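Local structure of Non-reducing end beta-L-arabinofuranosidase (Bacteroides thetaiotaomicron, 5MQO) at residues 285-290 / 324-329; 280-285 / 301-306; 599-604 / 641-646; 635-640 / 675-680; 451-454 / 459-462. The protein probably hydrolyses glycosidic bonds of complex plant pectin in a gut bacterium, as a GH127 glycoside hydrolase and likely aceric acidase. All coordinates share one frame; numbering follows the deposited sequence.

Contact 1: 285-290 / 324-329; sequences IPFRDQ and TSIWND
In the helical catalytic domain, the loop between helices 258-270 and 297-314 holds a short 3-10 turn, and its residues Phe287 and Gln290 rest on Ile326 of helix 317-333. The turn is closed by routine backbone bonds, from Asp289 N to Pro286 O and from Gln290 N to Phe287 O. Ile326 makes the contact with the end of its long branch. CG1 is anti to the carbonyl carbon (chi1 -65°) and CD1 continues straight on from it, so the methyl reaches the turn as the leading atom. Ile326 CD1 lies 3.7 Å from Gln290 O. Ile326 CD1 is also 4.1 Å from Phe287 CE1, and CZ of the same ring is almost as near. The isoleucine meets the ring at a slant. The Phe287 ring also touches Leu319 and Leu323 of helix 317-333, and Leu303 and Val307 of helix 297-314. The polar end of Gln290 is turned to its own loop. Gln290 NE2 is bonded to Gln282 O and, more weakly, to Ile285 O at 3.4 Å. Asn322 ND2, one turn before Ile326, bonds to both Gln290 O and Arg288 O. The contact between the segments is therefore van der Waals in kind. The buried carbonyl of Gln290 has its polar partner in Asn322, and the Ile326 methyl simply packs beside it.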
# COMPACT_ATOMS: atom_id res chain seq x y z
N ILE A 285 -1.31 26.57 -3.99
CA ILE A 285 -0.32 27.26 -3.15
C ILE A 285 0.98 26.46 -3.17
O ILE A 285 0.97 25.28 -3.48
CB ILE A 285 -0.86 27.45 -1.70
CG1 ILE A 285 -0.89 26.12 -0.90
CG2 ILE A 285 -2.25 28.10 -1.76
CD1 ILE A 285 -1.68 26.15 0.40
N PRO A 286 2.11 27.10 -2.83
CA PRO A 286 3.37 26.35 -2.76
C PRO A 286 3.36 25.16 -1.81
O PRO A 286 2.56 25.11 -0.90
CB PRO A 286 4.35 27.41 -2.24
CG PRO A 286 3.82 28.65 -2.86
CD PRO A 286 2.35 28.54 -2.68
N PHE A 287 4.26 24.21 -2.00
CA PHE A 287 4.26 23.04 -1.14
C PHE A 287 4.53 23.38 0.31
O PHE A 287 3.94 22.78 1.19
CB PHE A 287 5.21 21.94 -1.60
CG PHE A 287 5.16 20.75 -0.70
CD1 PHE A 287 4.04 19.92 -0.71
CD2 PHE A 287 6.16 20.52 0.25
CE1 PHE A 287 3.96 18.83 0.16
CE2 PHE A 287 6.07 19.46 1.14
CZ PHE A 287 4.99 18.61 1.10
N ARG A 288 5.37 24.37 0.56
CA ARG A 288 5.78 24.65 1.94
C ARG A 288 4.69 25.30 2.77
O ARG A 288 4.79 25.32 3.99
CB ARG A 288 7.08 25.45 1.96
CG ARG A 288 8.21 24.66 1.33
CD ARG A 288 9.57 25.36 1.38
NE ARG A 288 10.65 24.46 1.00
CZ ARG A 288 10.89 24.02 -0.24
NH1 ARG A 288 10.13 24.39 -1.30
NH2 ARG A 288 11.90 23.19 -0.45
N ASP A 289 3.64 25.80 2.11
CA ASP A 289 2.44 26.33 2.78
C ASP A 289 1.38 25.28 3.06
O ASP A 289 0.44 25.56 3.77
CB ASP A 289 1.80 27.47 1.95
CG ASP A 289 2.75 28.63 1.71
OD1 ASP A 289 3.29 29.19 2.70
OD2 ASP A 289 2.96 29.00 0.53
N GLN A 290 1.53 24.07 2.52
CA GLN A 290 0.55 23.00 2.67
C GLN A 290 0.79 22.23 3.93
O GLN A 290 1.85 21.62 4.07
CB GLN A 290 0.64 22.01 1.51
CG GLN A 290 0.18 22.59 0.18
CD GLN A 290 0.35 21.61 -0.97
OE1 GLN A 290 0.09 20.40 -0.85
NE2 GLN A 290 0.75 22.13 -2.12
N THR A 324 4.75 15.86 8.23
CA THR A 324 4.13 15.36 9.49
C THR A 324 2.73 15.92 9.80
O THR A 324 1.95 15.19 10.31
CB THR A 324 5.06 15.42 10.73
OG1 THR A 324 5.53 16.75 10.94
CG2 THR A 324 6.26 14.60 10.52
N SER A 325 2.38 17.15 9.47
CA SER A 325 0.95 17.53 9.65
C SER A 325 0.05 16.98 8.54
O SER A 325 -1.13 16.75 8.78
CB SER A 325 0.70 19.04 9.92
OG SER A 325 1.48 19.81 9.06
N ILE A 326 0.59 16.76 7.35
CA ILE A 326 -0.17 16.14 6.26
C ILE A 326 -0.43 14.66 6.61
O ILE A 326 -1.55 14.16 6.42
CB ILE A 326 0.56 16.28 4.89
CG1 ILE A 326 0.65 17.73 4.50
CG2 ILE A 326 -0.19 15.57 3.76
CD1 ILE A 326 1.48 17.99 3.25
N TRP A 327 0.59 13.97 7.11
CA TRP A 327 0.43 12.56 7.47
C TRP A 327 -0.64 12.51 8.53
O TRP A 327 -1.61 11.80 8.41
CB TRP A 327 1.74 11.93 7.96
CG TRP A 327 1.58 10.54 8.46
CD1 TRP A 327 1.61 9.40 7.72
CD2 TRP A 327 1.36 10.13 9.81
NE1 TRP A 327 1.40 8.30 8.53
CE2 TRP A 327 1.24 8.73 9.82
CE3 TRP A 327 1.24 10.83 11.02
CZ2 TRP A 327 1.02 8.00 11.02
CZ3 TRP A 327 1.01 10.10 12.21
CH2 TRP A 327 0.90 8.70 12.19
N ASN A 328 -0.45 13.34 9.55
CA ASN A 328 -1.38 13.46 10.63
C ASN A 328 -2.82 13.72 10.19
O ASN A 328 -3.73 13.09 10.69
CB ASN A 328 -0.92 14.61 11.55
CG ASN A 328 -1.59 14.57 12.90
OD1 ASN A 328 -2.66 15.18 13.10
ND2 ASN A 328 -0.97 13.83 13.84
N ASP A 329 -3.01 14.64 9.24
CA ASP A 329 -4.33 14.99 8.68
C ASP A 329 -5.02 13.78 8.02
O ASP A 329 -6.15 13.43 8.34
CB ASP A 329 -4.18 16.09 7.62
CG ASP A 329 -5.53 16.57 7.10
OD1 ASP A 329 -6.51 16.52 7.88
OD2 ASP A 329 -5.62 17.00 5.93

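Contact 2: 280-285 / 301-306; sequences DNQDRI and NYLYAG
Gln282 meets Leu303 and Tyr304 of helix 297-314 with the first carbons of its side chain. Its backbone has positive phi and psi, both 41°, a left-handed conformation that turns the chain within the loop. Gln282 CB points to the helix and lies 3.9 Å from Leu303 CD2. On the leucine side, chi1 of 166° swings CG away from the backbone N and brings this methyl forward. CG of Gln282 comes next, 4.2 Å from Tyr304 OH, a loose contact with the end of the phenol. The chain then bends at chi2 (67°) and does not run on past Tyr304. The amide end folds back along its own segment, and Gln282 NE2 is 3.0 Å from Asp280 O. Arg299 and Ala300, one turn earlier on the helix, also touch the Gln282 side chain. The loop has further ties of its own. Asn281 ND2 makes a weak bond to Asp283 OD2, and Asp283 OD1 accepts from Thr278 N. All three touching residues are buried, and the join between them is made by carbons and one phenol oxygen. Leu303 also packs on Arg271. Tyr304 extends the packing to the next helix in the chain, 317-333, where it touches Ile326 and Ile330. Tyr302 packs on Ile386 and Leu390 of helix 382-399. The loop thus lies against a helix that also packs on helices 317-333 and 382-399.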
# COMPACT_ATOMS: atom_id res chain seq x y z
N ASP A 280 -6.97 20.30 -6.40
CA ASP A 280 -7.08 19.00 -7.03
C ASP A 280 -5.75 18.48 -7.53
O ASP A 280 -5.48 17.30 -7.40
CB ASP A 280 -8.10 19.08 -8.17
CG ASP A 280 -8.61 17.74 -8.58
OD1 ASP A 280 -8.90 16.86 -7.71
OD2 ASP A 280 -8.78 17.57 -9.79
N ASN A 281 -4.89 19.37 -8.06
CA ASN A 281 -3.49 19.01 -8.35
C ASN A 281 -2.47 19.46 -7.28
O ASN A 281 -1.26 19.58 -7.57
CB ASN A 281 -3.07 19.50 -9.75
CG ASN A 281 -1.71 18.95 -10.19
OD1 ASN A 281 -1.41 17.75 -10.02
ND2 ASN A 281 -0.87 19.84 -10.72
N GLN A 282 -2.93 19.64 -6.03
CA GLN A 282 -2.10 20.08 -4.90
C GLN A 282 -1.11 21.22 -5.30
O GLN A 282 0.06 21.19 -4.89
CB GLN A 282 -1.31 18.91 -4.30
CG GLN A 282 -2.10 17.69 -3.89
CD GLN A 282 -2.72 16.91 -5.04
OE1 GLN A 282 -2.09 16.68 -6.08
NE2 GLN A 282 -3.99 16.52 -4.87
N ASP A 283 -1.56 22.17 -6.12
CA ASP A 283 -0.66 23.23 -6.60
C ASP A 283 -1.31 24.62 -6.68
O ASP A 283 -0.86 25.45 -7.48
CB ASP A 283 0.06 22.81 -7.93
CG ASP A 283 -0.83 22.88 -9.21
OD1 ASP A 283 -2.06 23.08 -9.13
OD2 ASP A 283 -0.26 22.71 -10.34
N ARG A 284 -2.34 24.87 -5.85
CA ARG A 284 -2.94 26.21 -5.72
C ARG A 284 -1.94 27.12 -5.02
O ARG A 284 -1.74 28.27 -5.42
CB ARG A 284 -4.27 26.20 -4.93
CG ARG A 284 -5.06 27.51 -5.02
CD ARG A 284 -5.89 27.84 -3.78
NE ARG A 284 -7.12 27.05 -3.66
CZ ARG A 284 -8.35 27.42 -4.05
NH1 ARG A 284 -8.57 28.58 -4.61
NH2 ARG A 284 -9.40 26.60 -3.87
N ILE A 285 -1.31 26.57 -3.99
CA ILE A 285 -0.32 27.26 -3.15
C ILE A 285 0.98 26.46 -3.17
O ILE A 285 0.97 25.28 -3.48
CB ILE A 285 -0.86 27.45 -1.70
CG1 ILE A 285 -0.89 26.12 -0.90
CG2 ILE A 285 -2.25 28.10 -1.76
CD1 ILE A 285 -1.68 26.15 0.40
N ASN A 301 -0.85 11.63 -2.66
CA ASN A 301 -0.08 10.70 -1.90
C ASN A 301 1.27 10.45 -2.59
O ASN A 301 2.28 10.43 -1.89
CB ASN A 301 -0.85 9.42 -1.69
CG ASN A 301 -1.96 9.56 -0.66
OD1 ASN A 301 -2.06 10.55 0.07
ND2 ASN A 301 -2.80 8.53 -0.59
N TYR A 302 1.29 10.33 -3.92
CA TYR A 302 2.56 10.19 -4.66
C TYR A 302 3.46 11.42 -4.49
O TYR A 302 4.67 11.27 -4.35
CB TYR A 302 2.35 9.83 -6.15
CG TYR A 302 2.10 8.35 -6.38
CD1 TYR A 302 3.14 7.47 -6.54
CD2 TYR A 302 0.83 7.84 -6.39
CE1 TYR A 302 2.92 6.10 -6.73
CE2 TYR A 302 0.60 6.49 -6.58
CZ TYR A 302 1.65 5.62 -6.75
OH TYR A 302 1.42 4.27 -6.94
N LEU A 303 2.87 12.62 -4.47
CA LEU A 303 3.60 13.85 -4.10
C LEU A 303 4.23 13.70 -2.76
O LEU A 303 5.42 13.90 -2.63
CB LEU A 303 2.71 15.10 -4.06
CG LEU A 303 3.24 16.40 -3.40
CD1 LEU A 303 4.45 16.95 -4.10
CD2 LEU A 303 2.18 17.49 -3.37
N TYR A 304 3.43 13.34 -1.75
CA TYR A 304 3.93 13.29 -0.38
C TYR A 304 5.11 12.29 -0.24
O TYR A 304 6.12 12.59 0.41
CB TYR A 304 2.81 13.01 0.67
CG TYR A 304 1.60 13.88 0.54
CD1 TYR A 304 1.71 15.19 0.13
CD2 TYR A 304 0.32 13.38 0.81
CE1 TYR A 304 0.61 16.00 -0.02
CE2 TYR A 304 -0.80 14.19 0.68
CZ TYR A 304 -0.64 15.50 0.26
OH TYR A 304 -1.70 16.35 0.11
N ALA A 305 4.96 11.16 -0.91
CA ALA A 305 6.01 10.16 -1.01
C ALA A 305 7.29 10.73 -1.59
O ALA A 305 8.37 10.57 -1.00
CB ALA A 305 5.53 9.04 -1.90
N GLY A 306 7.15 11.37 -2.75
CA GLY A 306 8.26 11.97 -3.49
C GLY A 306 8.98 12.99 -2.65
O GLY A 306 10.21 13.04 -2.66

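Contact 3: 599-604 / 641-646; sequences VKRGPL and SIVALE
Val643 and Leu645 of strand 640-651 point at Val599 and Arg601. Val643 comes first, with CG1 3.9 Å from Arg601 NH1. The methyl meets the guanidinium at a slant, and the two side chains run at about a right angle. The NH1 group has its polar partner in Trp511 O, and the valine methyl packs against it. Trp511 touches Val643 as well, while Val643 O accepts from Tyr606 OH. Strands 596-601 and 640-651 belong to one strongly curled sheet of the C-terminal domain, in which 604-609 and 670-678 lie between them. Their short segments approach to 9.8 Å between axes, at 134° between their directions, and their side chains meet across the inside of the curl. Strand 596-601 leads into 604-609 through a type II' turn from Arg601 to Leu604, with Gly602 at positive phi. Two residues on, Leu645 spreads its two methyls between two partners. Leu645 CD1 is 3.9 Å from Val599 CG1, and these side chains lie alongside, pointing opposite ways. Leu645 CD2 is 3.9 Å from Arg601 CD, against the aliphatic part of the arginine. That chain is extended from CG to NE, which carries its charged end on from Leu645 to Val643.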
# COMPACT_ATOMS: atom_id res chain seq x y z
N VAL A 599 -15.10 -4.65 12.52
CA VAL A 599 -14.45 -5.78 13.16
C VAL A 599 -13.07 -6.01 12.58
O VAL A 599 -12.94 -6.33 11.41
CB VAL A 599 -15.25 -7.09 12.95
CG1 VAL A 599 -14.56 -8.25 13.67
CG2 VAL A 599 -16.69 -6.95 13.41
N LYS A 600 -12.04 -5.89 13.40
CA LYS A 600 -10.68 -6.32 13.03
C LYS A 600 -10.32 -7.61 13.79
O LYS A 600 -10.92 -7.93 14.82
CB LYS A 600 -9.64 -5.24 13.35
CG LYS A 600 -9.74 -3.98 12.48
CD LYS A 600 -8.56 -2.98 12.61
CE LYS A 600 -7.33 -3.46 11.86
NZ LYS A 600 -6.19 -2.53 11.92
N ARG A 601 -9.37 -8.34 13.24
CA ARG A 601 -8.63 -9.37 13.96
C ARG A 601 -7.19 -9.26 13.49
O ARG A 601 -6.89 -9.44 12.29
CB ARG A 601 -9.18 -10.77 13.70
CG ARG A 601 -8.37 -11.88 14.36
CD ARG A 601 -9.15 -13.17 14.60
NE ARG A 601 -8.29 -14.06 15.38
CZ ARG A 601 -7.43 -14.97 14.90
NH1 ARG A 601 -7.31 -15.23 13.58
NH2 ARG A 601 -6.68 -15.65 15.75
N GLY A 602 -6.30 -8.95 14.43
CA GLY A 602 -4.96 -8.64 14.03
C GLY A 602 -5.02 -7.46 13.07
O GLY A 602 -5.71 -6.46 13.39
N PRO A 603 -4.34 -7.58 11.89
CA PRO A 603 -4.25 -6.52 10.89
C PRO A 603 -5.34 -6.50 9.84
O PRO A 603 -5.38 -5.56 9.02
CB PRO A 603 -2.91 -6.81 10.22
CG PRO A 603 -2.83 -8.30 10.23
CD PRO A 603 -3.54 -8.76 11.49
N LEU A 604 -6.23 -7.49 9.85
CA LEU A 604 -7.26 -7.58 8.82
C LEU A 604 -8.53 -6.91 9.27
O LEU A 604 -9.07 -7.22 10.32
CB LEU A 604 -7.56 -9.03 8.45
CG LEU A 604 -6.38 -9.80 7.85
CD1 LEU A 604 -6.79 -11.23 7.54
CD2 LEU A 604 -5.81 -9.15 6.59
N SER A 641 -7.25 -20.54 1.93
CA SER A 641 -7.72 -20.76 3.29
C SER A 641 -7.70 -19.43 4.01
O SER A 641 -6.65 -18.80 4.12
CB SER A 641 -6.86 -21.77 4.05
OG SER A 641 -7.52 -22.15 5.27
N ILE A 642 -8.87 -19.00 4.48
CA ILE A 642 -9.00 -17.73 5.17
C ILE A 642 -9.69 -18.00 6.52
O ILE A 642 -10.44 -18.98 6.67
CB ILE A 642 -9.75 -16.65 4.31
CG1 ILE A 642 -11.27 -16.88 4.34
CG2 ILE A 642 -9.24 -16.60 2.86
CD1 ILE A 642 -12.10 -15.74 3.78
N VAL A 643 -9.41 -17.14 7.50
CA VAL A 643 -10.12 -17.18 8.75
C VAL A 643 -11.38 -16.33 8.63
O VAL A 643 -11.30 -15.11 8.52
CB VAL A 643 -9.25 -16.69 9.91
CG1 VAL A 643 -10.08 -16.69 11.21
CG2 VAL A 643 -8.03 -17.58 10.05
N ALA A 644 -12.54 -16.98 8.62
CA ALA A 644 -13.81 -16.29 8.84
C ALA A 644 -14.10 -16.18 10.35
O ALA A 644 -13.42 -16.79 11.15
CB ALA A 644 -14.96 -16.99 8.10
N LEU A 645 -15.06 -15.35 10.72
CA LEU A 645 -15.44 -15.20 12.11
C LEU A 645 -16.94 -15.48 12.14
O LEU A 645 -17.68 -14.91 11.34
CB LEU A 645 -15.11 -13.79 12.62
CG LEU A 645 -13.64 -13.32 12.47
CD1 LEU A 645 -13.50 -11.79 12.53
CD2 LEU A 645 -12.76 -14.01 13.49
N GLU A 646 -17.36 -16.41 12.99
CA GLU A 646 -18.75 -16.85 13.06
C GLU A 646 -19.32 -16.45 14.39
O GLU A 646 -18.63 -16.53 15.42
CB GLU A 646 -18.84 -18.36 12.93
CG GLU A 646 -18.57 -18.88 11.52
CD GLU A 646 -18.53 -20.40 11.43
OE1 GLU A 646 -18.80 -21.12 12.44
OE2 GLU A 646 -18.21 -20.86 10.31

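Contact 4: 635-640 / 675-680; sequences TTIEGS and RLIPYY
The guanidinium of Arg675 is met by Thr635 at its edge, near the plane of the group. Thr635 CG2 lies 3.3 Å from Arg675 NH1, a close approach of a methyl to the nitrogen. Thr635 OG1 is 3.5 Å from Arg675 NH1. With chi1 at 67°, the threonine turns both its methyl and its hydroxyl oxygen to this nitrogen. The arginine chain is bent at chi3 (67°), which brings NH1 back to Thr635. Its NE forms a long, weak ion pair with Asp612. Two residues on in each segment the contact is purely apolar. Ile637 CD1 and Ile677 CD1 meet methyl to methyl at 4.2 Å, the two side chains at about a right angle. Beyond Ile637 the chain reverses in a type I' turn, closed by Ile637 N to Ser640 O and Ser640 N to Ile637 O. Glu638 and Gly639 both have positive phi in it. The turn links strands 631-637 and 640-651 as a tight beta-hairpin. Strand 640-651 pairs antiparallel with strand 631-637 and also with strand 670-678. The two segments are thus next-but-one neighbours in the sheet, Thr635 CA and Ile677 CA being 9.4 Å apart. Their side chains meet over the middle strand, where Ala644 touches Arg675 and Ile642 touches both Ile637 and Ile677.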
# COMPACT_ATOMS: atom_id res chain seq x y z
N THR A 635 -11.95 -21.32 6.50
CA THR A 635 -12.80 -21.77 5.36
C THR A 635 -12.14 -21.39 4.03
O THR A 635 -11.11 -20.71 4.03
CB THR A 635 -14.28 -21.24 5.37
OG1 THR A 635 -14.28 -19.83 5.18
CG2 THR A 635 -15.10 -21.66 6.69
N THR A 636 -12.70 -21.85 2.91
CA THR A 636 -12.01 -21.79 1.60
C THR A 636 -12.78 -20.94 0.58
O THR A 636 -14.00 -21.11 0.45
CB THR A 636 -11.82 -23.20 1.02
OG1 THR A 636 -11.06 -23.99 1.94
CG2 THR A 636 -11.07 -23.16 -0.28
N ILE A 637 -12.09 -20.03 -0.12
CA ILE A 637 -12.70 -19.26 -1.23
C ILE A 637 -11.70 -19.20 -2.37
O ILE A 637 -10.55 -18.80 -2.18
CB ILE A 637 -13.15 -17.81 -0.85
CG1 ILE A 637 -14.12 -17.81 0.34
CG2 ILE A 637 -13.86 -17.14 -2.04
CD1 ILE A 637 -14.40 -16.46 0.94
N GLU A 638 -12.16 -19.58 -3.55
CA GLU A 638 -11.28 -19.78 -4.69
C GLU A 638 -9.96 -20.42 -4.27
O GLU A 638 -8.90 -19.88 -4.57
CB GLU A 638 -11.01 -18.46 -5.40
CG GLU A 638 -12.26 -17.76 -5.91
CD GLU A 638 -12.66 -18.15 -7.32
OE1 GLU A 638 -11.78 -18.26 -8.22
OE2 GLU A 638 -13.88 -18.32 -7.52
N GLY A 639 -10.05 -21.56 -3.57
CA GLY A 639 -8.88 -22.35 -3.16
C GLY A 639 -7.88 -21.72 -2.19
O GLY A 639 -6.72 -22.10 -2.17
N SER A 640 -8.34 -20.76 -1.39
CA SER A 640 -7.50 -20.02 -0.43
C SER A 640 -8.10 -20.20 0.96
O SER A 640 -9.32 -20.04 1.13
CB SER A 640 -7.42 -18.52 -0.79
OG SER A 640 -6.35 -17.88 -0.13
N ARG A 675 -21.52 -14.76 9.28
CA ARG A 675 -20.11 -15.04 9.16
C ARG A 675 -19.43 -13.82 8.52
O ARG A 675 -19.87 -13.33 7.47
CB ARG A 675 -19.97 -16.30 8.34
CG ARG A 675 -18.60 -16.52 7.78
CD ARG A 675 -18.38 -17.93 7.33
NE ARG A 675 -19.19 -18.32 6.18
CZ ARG A 675 -18.89 -19.34 5.37
NH1 ARG A 675 -17.78 -20.06 5.54
NH2 ARG A 675 -19.70 -19.62 4.35
N LEU A 676 -18.37 -13.33 9.16
CA LEU A 676 -17.54 -12.25 8.61
C LEU A 676 -16.34 -12.82 7.87
O LEU A 676 -15.77 -13.82 8.31
CB LEU A 676 -17.08 -11.32 9.72
CG LEU A 676 -18.21 -10.72 10.57
CD1 LEU A 676 -17.69 -9.69 11.57
CD2 LEU A 676 -19.26 -10.07 9.69
N ILE A 677 -15.97 -12.21 6.74
CA ILE A 677 -14.73 -12.58 6.03
C ILE A 677 -13.85 -11.34 5.88
O ILE A 677 -14.33 -10.22 6.06
CB ILE A 677 -14.98 -13.21 4.62
CG1 ILE A 677 -15.60 -12.20 3.65
CG2 ILE A 677 -15.85 -14.46 4.73
CD1 ILE A 677 -15.41 -12.59 2.20
N PRO A 678 -12.57 -11.54 5.54
CA PRO A 678 -11.71 -10.38 5.39
C PRO A 678 -12.14 -9.51 4.23
O PRO A 678 -12.58 -10.03 3.20
CB PRO A 678 -10.34 -11.00 5.10
CG PRO A 678 -10.43 -12.36 5.69
CD PRO A 678 -11.82 -12.78 5.35
N TYR A 679 -12.05 -8.20 4.42
CA TYR A 679 -12.43 -7.27 3.38
C TYR A 679 -11.73 -7.58 2.10
O TYR A 679 -12.39 -7.66 1.07
CB TYR A 679 -12.11 -5.85 3.81
CG TYR A 679 -12.36 -4.78 2.78
CD1 TYR A 679 -13.66 -4.38 2.45
CD2 TYR A 679 -11.29 -4.13 2.19
CE1 TYR A 679 -13.88 -3.36 1.51
CE2 TYR A 679 -11.49 -3.11 1.27
CZ TYR A 679 -12.78 -2.73 0.92
OH TYR A 679 -12.92 -1.72 0.01
N TYR A 680 -10.41 -7.83 2.16
CA TYR A 680 -9.65 -8.01 0.93
C TYR A 680 -10.27 -9.10 0.06
O TYR A 680 -10.30 -8.97 -1.16
CB TYR A 680 -8.18 -8.31 1.20
CG TYR A 680 -7.87 -9.75 1.54
CD1 TYR A 680 -7.60 -10.67 0.55
CD2 TYR A 680 -7.82 -10.17 2.86
CE1 TYR A 680 -7.32 -11.98 0.88
CE2 TYR A 680 -7.55 -11.49 3.19
CZ TYR A 680 -7.31 -12.38 2.19
OH TYR A 680 -7.03 -13.66 2.52

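Contact 5: 451-454 / 459-462; sequences EYIS and PPNT
Ile453 packs on Pro459 and Pro460, and every contact across the two segments is apolar. Its two branches go to different rings. Ile453 CG1 lies 4.0 Å from Pro459 CB, and the two side chains run antiparallel, side by side. Ile453 CG2 lies 3.9 Å from Pro460 CD and about as far from CG of the same ring. The first torsion of Ile453 divides the work, with CG1 anti to the carbonyl carbon and CG2 anti to the backbone N (chi1 -67°). Met66 and Thr69 of helix 50-69 also touch Ile453, and Met66 reaches Pro460 too. The polar interactions lie further along the helix. Asn461 ND2 is bonded to Tyr302 OH, and Thr462 OG1 to Cys458 O. The covalent tie is a disulfide between Cys458, just before Pro459, and Cys383 of helix 382-399. The two prolines stand in the first turn of helix 458-466, where a residue without a backbone N-H costs no helical hydrogen bond. Such a helix start, covered by the loop that leads into it, here belongs to the helical catalytic domain of a six-hairpin glycosidase.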
# COMPACT_ATOMS: atom_id res chain seq x y z
N GLU A 451 -11.46 -8.33 -15.58
CA GLU A 451 -10.15 -8.70 -16.13
C GLU A 451 -9.70 -7.73 -17.21
O GLU A 451 -8.80 -8.06 -17.97
CB GLU A 451 -10.09 -10.18 -16.58
CG GLU A 451 -11.19 -10.74 -17.48
CD GLU A 451 -11.05 -12.26 -17.71
OE1 GLU A 451 -11.02 -12.69 -18.88
OE2 GLU A 451 -10.96 -13.05 -16.73
N TYR A 452 -10.26 -6.52 -17.19
CA TYR A 452 -10.17 -5.55 -18.29
C TYR A 452 -9.24 -4.44 -17.82
O TYR A 452 -9.66 -3.47 -17.19
CB TYR A 452 -11.55 -5.03 -18.71
CG TYR A 452 -12.35 -6.04 -19.53
CD1 TYR A 452 -12.69 -5.77 -20.87
CD2 TYR A 452 -12.73 -7.28 -18.98
CE1 TYR A 452 -13.40 -6.71 -21.62
CE2 TYR A 452 -13.43 -8.22 -19.73
CZ TYR A 452 -13.77 -7.93 -21.04
OH TYR A 452 -14.48 -8.85 -21.78
N ILE A 453 -7.97 -4.65 -18.12
CA ILE A 453 -6.90 -3.72 -17.78
C ILE A 453 -7.13 -2.54 -18.72
O ILE A 453 -7.41 -1.43 -18.24
CB ILE A 453 -5.49 -4.37 -17.94
CG1 ILE A 453 -5.30 -5.48 -16.89
CG2 ILE A 453 -4.36 -3.34 -17.87
CD1 ILE A 453 -5.94 -6.82 -17.22
N SER A 454 -7.08 -2.81 -20.04
CA SER A 454 -7.37 -1.87 -21.14
C SER A 454 -7.57 -0.39 -20.74
O SER A 454 -6.70 0.44 -21.01
CB SER A 454 -8.58 -2.37 -21.95
OG SER A 454 -8.38 -3.69 -22.42
N PRO A 459 -4.31 -1.29 -12.68
CA PRO A 459 -4.02 -2.72 -12.45
C PRO A 459 -2.53 -3.11 -12.61
O PRO A 459 -2.02 -3.85 -11.78
CB PRO A 459 -4.93 -3.46 -13.44
CG PRO A 459 -6.01 -2.50 -13.75
CD PRO A 459 -5.37 -1.13 -13.69
N PRO A 460 -1.85 -2.58 -13.64
CA PRO A 460 -0.41 -2.81 -13.68
C PRO A 460 0.34 -2.35 -12.42
O PRO A 460 1.21 -3.07 -11.92
CB PRO A 460 0.03 -2.00 -14.89
CG PRO A 460 -1.16 -2.05 -15.79
CD PRO A 460 -2.32 -1.92 -14.86
N ASN A 461 -0.01 -1.19 -11.90
CA ASN A 461 0.59 -0.71 -10.67
C ASN A 461 0.17 -1.63 -9.51
O ASN A 461 1.00 -1.98 -8.64
CB ASN A 461 0.23 0.78 -10.42
CG ASN A 461 0.92 1.36 -9.19
OD1 ASN A 461 1.86 0.79 -8.66
ND2 ASN A 461 0.44 2.50 -8.71
N THR A 462 -1.09 -2.06 -9.50
CA THR A 462 -1.53 -2.96 -8.44
C THR A 462 -0.70 -4.25 -8.43
O THR A 462 -0.17 -4.62 -7.39
CB THR A 462 -3.03 -3.25 -8.55
OG1 THR A 462 -3.72 -2.01 -8.39
CG2 THR A 462 -3.50 -4.21 -7.50

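Contacts 1, 2 and 5 belong to the helical catalytic domain, contacts 3 and 4 to the C-terminal beta domain. Contacts 1, 2, 3 and 5 are buried; contact 4 is only partly so. Contacts 1 and 2 share Ile285 and one loop, which each sets on a different helix, and Ile326 packs on Tyr304 between them. Contact 5 is joined to contact 2 through Tyr302 and Asn461. Contacts 3 and 4 have centres 9 Å apart and lie in one curled sheet: contact 3 reaches across its curve, contact 4 over one intervening strand. Contacts 1 and 2 pack carbon beside a carbonyl or a phenol oxygen, contact 5 is wholly apolar, and each beta contact brings in an arginine.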